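Local coordinates for protein carboxypeptidase D (Drosophila melanogaster, PDB 3MN8) that removes C-terminal arginine or lysine residues from peptides and proteins as a zinc-dependent M14 carboxypeptidase, processing growth factors, peptide hormones and neuropeptides, at residues 248-251 / 252-256; 318-321 / 322-326. One frame throughout, in Å; residues are numbered along the deposited sequence.

Contact 1: 248-251 / 252-256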
loop_
_atom_site.group_PDB
_atom_site.type_symbol
_atom_site.label_atom_id
_atom_site.label_comp_id
_atom_site.label_asym_id
_atom_site.label_seq_id
_atom_site.Cartn_x
_atom_site.Cartn_y
_atom_site.Cartn_z
ATOM N N PHE A 248 7.125 5.545 9.366
ATOM C CA PHE A 248 5.736 5.132 9.410
ATOM C C PHE A 248 4.856 6.284 9.842
ATOM O O PHE A 248 3.839 6.559 9.208
ATOM C CB PHE A 248 5.540 3.884 10.276
ATOM C CG PHE A 248 5.560 2.619 9.478
ATOM C CD1 PHE A 248 4.625 2.415 8.479
ATOM C CD2 PHE A 248 6.522 1.660 9.690
ATOM C CE1 PHE A 248 4.637 1.268 7.725
ATOM C CE2 PHE A 248 6.543 0.510 8.935
ATOM C CZ PHE A 248 5.592 0.312 7.949
ATOM N N LYS A 249 5.276 6.975 10.898
ATOM C CA LYS A 249 4.559 8.148 11.394
ATOM C C LYS A 249 4.471 9.246 10.331
ATOM O O LYS A 249 3.466 9.956 10.249
ATOM C CB LYS A 249 5.207 8.674 12.676
ATOM C CG LYS A 249 4.480 8.232 13.936
ATOM C CD LYS A 249 5.285 8.436 15.215
ATOM C CE LYS A 249 4.529 7.822 16.393
ATOM N NZ LYS A 249 5.428 7.482 17.529
ATOM N N GLN A 250 5.518 9.373 9.512
ATOM C CA GLN A 250 5.525 10.347 8.418
ATOM C C GLN A 250 4.508 9.965 7.337
ATOM O O GLN A 250 3.776 10.809 6.824
ATOM C CB GLN A 250 6.934 10.504 7.818
ATOM C CG GLN A 250 6.993 11.559 6.711
ATOM C CD GLN A 250 8.407 12.017 6.372
ATOM O OE1 GLN A 250 9.251 12.195 7.252
ATOM N NE2 GLN A 250 8.658 12.237 5.091
ATOM N N LEU A 251 4.459 8.683 7.009
ATOM C CA LEU A 251 3.478 8.183 6.060
ATOM C C LEU A 251 2.065 8.441 6.541
ATOM O O LEU A 251 1.262 9.058 5.842
ATOM C CB LEU A 251 3.686 6.692 5.827
ATOM C CG LEU A 251 5.027 6.380 5.170
ATOM C CD1 LEU A 251 5.268 4.882 5.085
ATOM C CD2 LEU A 251 5.130 7.057 3.801
ATOM N N ALA A 252 1.763 7.958 7.737
ATOM C CA ALA A 252 0.444 8.158 8.331
ATOM C C ALA A 252 0.052 9.632 8.377
ATOM O O ALA A 252 -1.114 9.979 8.149
ATOM C CB ALA A 252 0.396 7.549 9.735
ATOM N N HIS A 253 1.021 10.494 8.684
ATOM C CA HIS A 253 0.747 11.924 8.801
ATOM C C HIS A 253 0.533 12.542 7.441
ATOM O O HIS A 253 -0.298 13.438 7.291
ATOM C CB HIS A 253 1.867 12.658 9.527
ATOM C CG HIS A 253 1.628 12.819 10.999
ATOM N ND1 HIS A 253 2.513 12.365 11.956
ATOM C CD2 HIS A 253 0.599 13.384 11.679
ATOM C CE1 HIS A 253 2.041 12.639 13.160
ATOM N NE2 HIS A 253 0.882 13.260 13.019
ATOM N N THR A 254 1.278 12.055 6.451
ATOM C CA THR A 254 1.090 12.512 5.077
ATOM C C THR A 254 -0.370 12.389 4.646
ATOM O O THR A 254 -0.923 13.295 4.031
ATOM C CB THR A 254 1.927 11.707 4.085
ATOM O OG1 THR A 254 3.309 11.776 4.454
ATOM C CG2 THR A 254 1.745 12.267 2.694
ATOM N N TYR A 255 -0.990 11.255 4.959
ATOM C CA TYR A 255 -2.378 11.028 4.573
ATOM C C TYR A 255 -3.340 11.848 5.438
ATOM O O TYR A 255 -4.222 12.547 4.931
ATOM C CB TYR A 255 -2.727 9.535 4.651
ATOM C CG TYR A 255 -3.991 9.185 3.902
ATOM C CD1 TYR A 255 -5.247 9.462 4.451
ATOM C CD2 TYR A 255 -3.934 8.592 2.638
ATOM C CE1 TYR A 255 -6.420 9.151 3.764
ATOM C CE2 TYR A 255 -5.096 8.278 1.938
ATOM C CZ TYR A 255 -6.338 8.561 2.508
ATOM O OH TYR A 255 -7.496 8.255 1.827
ATOM N N SER A 256 -3.165 11.765 6.749
ATOM C CA SER A 256 -4.088 12.432 7.646
ATOM C C SER A 256 -3.975 13.949 7.498
ATOM O O SER A 256 -4.986 14.646 7.383
ATOM C CB SER A 256 -3.831 11.997 9.091
ATOM O OG SER A 256 -4.813 12.526 9.967
#
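T254 meets Q250 one helical turn back, where a single carbonyl takes two bonds from the same residue. Q250 O accepts T254 N at 2.8 Å and T254 OG1 at 2.6 Å, and the two donors approach from opposite faces of the carbonyl plane, the hydroxyl lying above it. The first torsion of T254 explains this: OG1 stands anti to the carbonyl carbon (chi1 -57°), which swings it back over the preceding turn. The rest of the ladder is ordinary alpha-helix: A252 N reaches F248 O at 2.9 Å with an almost straight N-H...O angle of 177°, and Y255 N reaches L251 O at a longer 3.3 Å.

The packing is tight on the face that carries the buried F248, L251, A252 and Y255, and looser where K249, Q250 and H253 are partly exposed. There H253 N bonds K249 O, while H253 ND1 adds only a weak, strongly bent bond to that oxygen (3.1 Å, 121°). The ammonium of K249 turns to D245, and Q250 NE2 to Q334 OE1.

Helix 245-257 lies against the central mixed sheet of the catalytic domain: F248 and L251 rest on L302, and Y255 on I304, of strand 300-305, whereas A252 packs on strands 222-225 and 276-278. Helix 317-333 is joined through S327 OG, hydrogen-bonded to Y255 O.

Contact 2: 318-321 / 322-326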
loop_
_atom_site.group_PDB
_atom_site.type_symbol
_atom_site.label_atom_id
_atom_site.label_comp_id
_atom_site.label_asym_id
_atom_site.label_seq_id
_atom_site.Cartn_x
_atom_site.Cartn_y
_atom_site.Cartn_z
ATOM N N PRO A 318 -18.839 11.157 -4.070
ATOM C CA PRO A 318 -18.150 12.317 -4.637
ATOM C C PRO A 318 -17.415 13.148 -3.589
ATOM O O PRO A 318 -16.291 13.582 -3.862
ATOM C CB PRO A 318 -19.286 13.106 -5.269
ATOM C CG PRO A 318 -20.261 12.053 -5.675
ATOM C CD PRO A 318 -20.221 11.053 -4.559
ATOM N N GLN A 319 -18.024 13.350 -2.417
ATOM C CA GLN A 319 -17.355 14.005 -1.272
ATOM C C GLN A 319 -16.095 13.267 -0.772
ATOM O O GLN A 319 -15.033 13.878 -0.532
ATOM C CB GLN A 319 -18.328 14.156 -0.092
ATOM C CG GLN A 319 -19.063 15.486 -0.023
ATOM C CD GLN A 319 -20.550 15.339 -0.299
ATOM O OE1 GLN A 319 -21.375 16.053 0.276
ATOM N NE2 GLN A 319 -20.899 14.399 -1.181
ATOM N N GLU A 320 -16.235 11.955 -0.585
ATOM C CA GLU A 320 -15.122 11.124 -0.159
ATOM C C GLU A 320 -13.975 11.277 -1.141
ATOM O O GLU A 320 -12.804 11.311 -0.744
ATOM C CB GLU A 320 -15.538 9.653 -0.052
ATOM C CG GLU A 320 -16.691 9.392 0.930
ATOM C CD GLU A 320 -16.342 9.698 2.395
ATOM O OE1 GLU A 320 -15.229 10.201 2.668
ATOM O OE2 GLU A 320 -17.187 9.429 3.282
ATOM N N TRP A 321 -14.302 11.387 -2.425
ATOM C CA TRP A 321 -13.252 11.573 -3.422
ATOM C C TRP A 321 -12.457 12.864 -3.190
ATOM O O TRP A 321 -11.223 12.843 -3.174
ATOM C CB TRP A 321 -13.795 11.533 -4.857
ATOM C CG TRP A 321 -12.783 12.051 -5.841
ATOM C CD1 TRP A 321 -12.808 13.250 -6.476
ATOM C CD2 TRP A 321 -11.567 11.403 -6.250
ATOM N NE1 TRP A 321 -11.702 13.388 -7.272
ATOM C CE2 TRP A 321 -10.918 12.269 -7.152
ATOM C CE3 TRP A 321 -10.963 10.176 -5.941
ATOM C CZ2 TRP A 321 -9.694 11.948 -7.755
ATOM C CZ3 TRP A 321 -9.751 9.857 -6.548
ATOM C CH2 TRP A 321 -9.134 10.739 -7.445
ATOM N N GLN A 322 -13.160 13.978 -3.001
ATOM C CA GLN A 322 -12.497 15.270 -2.852
ATOM C C GLN A 322 -11.619 15.352 -1.605
ATOM O O GLN A 322 -10.592 16.035 -1.611
ATOM C CB GLN A 322 -13.507 16.412 -2.857
ATOM C CG GLN A 322 -13.209 17.457 -3.908
ATOM C CD GLN A 322 -13.411 16.932 -5.315
ATOM O OE1 GLN A 322 -12.597 17.179 -6.209
ATOM N NE2 GLN A 322 -14.501 16.196 -5.519
ATOM N N ARG A 323 -12.018 14.657 -0.544
ATOM C CA ARG A 323 -11.228 14.625 0.692
ATOM C C ARG A 323 -9.952 13.790 0.565
ATOM O O ARG A 323 -8.858 14.229 0.939
ATOM C CB ARG A 323 -12.074 14.080 1.842
ATOM C CG ARG A 323 -13.408 14.776 1.959
ATOM C CD ARG A 323 -14.304 14.088 2.961
ATOM N NE ARG A 323 -15.410 14.941 3.387
ATOM C CZ ARG A 323 -16.432 14.502 4.109
ATOM N NH1 ARG A 323 -16.474 13.223 4.471
ATOM N NH2 ARG A 323 -17.407 15.332 4.467
ATOM N N ASN A 324 -10.098 12.581 0.036
ATOM C CA ASN A 324 -8.997 11.643 0.007
ATOM C C ASN A 324 -8.067 11.885 -1.167
ATOM O O ASN A 324 -6.932 11.403 -1.183
ATOM C CB ASN A 324 -9.530 10.219 -0.028
ATOM C CG ASN A 324 -10.287 9.851 1.233
ATOM O OD1 ASN A 324 -9.731 9.221 2.133
ATOM N ND2 ASN A 324 -11.562 10.245 1.308
ATOM N N LYS A 325 -8.553 12.641 -2.146
ATOM C CA LYS A 325 -7.796 12.934 -3.366
ATOM C C LYS A 325 -6.330 13.313 -3.109
ATOM O O LYS A 325 -5.423 12.650 -3.610
ATOM C CB LYS A 325 -8.497 14.052 -4.142
ATOM C CG LYS A 325 -8.042 14.252 -5.576
ATOM C CD LYS A 325 -8.725 15.490 -6.098
ATOM C CE LYS A 325 -8.423 15.742 -7.548
ATOM N NZ LYS A 325 -9.235 16.895 -8.023
ATOM N N ALA A 326 -6.122 14.380 -2.336
ATOM C CA ALA A 326 -4.789 14.882 -2.002
ATOM C C ALA A 326 -3.959 13.903 -1.157
ATOM O O ALA A 326 -2.750 13.731 -1.382
ATOM C CB ALA A 326 -4.899 16.224 -1.292
#
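The backbone is alpha-helical, with Q322 N, R323 N, N324 N and K325 N bonded to the carbonyls of P318, Q319, E320 and W321, the last at 2.9 Å. This is helix 317-333 of the zinc carboxypeptidase domain, and its side chains pair along the i to i+4 and i to i+3 spacings. K325 lays its extended aliphatic chain over one face of the W321 indole, CG standing 3.4 Å above the ring plane near its rim and 3.6 Å from W321 CZ2. W321 places CG anti to its backbone N (chi1 166°), bringing the indole alongside the following turn. Beyond the pair, both W321 NE1 and K325 NZ bind E32, and K325 NZ also meets E30. Replacing W321 by an alanine would probably leave the methylenes of K325 without their aromatic platform and deprive E32 of one donor. Elsewhere on the helix the E320 carboxylate makes a long salt bridge of 3.7 Å from OE1 to R323 NH1, the two planes 86° apart. N324 OD1 bonds Y255 OH, while E320 O accepts both N324 N and N324 ND2, the latter at 2.6 Å and almost in the N324 amide plane.

How the contacts relate
Contact 1 comes first along the chain, on helix 245-257, and contact 2 follows on helix 317-333; their centres are about 17 Å apart. Strand 300-305 of the eight-stranded mixed sheet, which ends at the predicted proton donor/acceptor E305, runs between the two helices in sequence. The helices meet directly: Y255 OH of contact 1 lies 2.5 Å from N324 OD1 of contact 2, probably hydrogen-bonded, and both side chains touch L306. The side chains of Y255 and N324 are about 8 and 9 Å from that of E305, so this junction lies near the predicted catalytic residue. All four segments belong to the peptidase M14 domain, rather than to the transthyretin-like domain that follows.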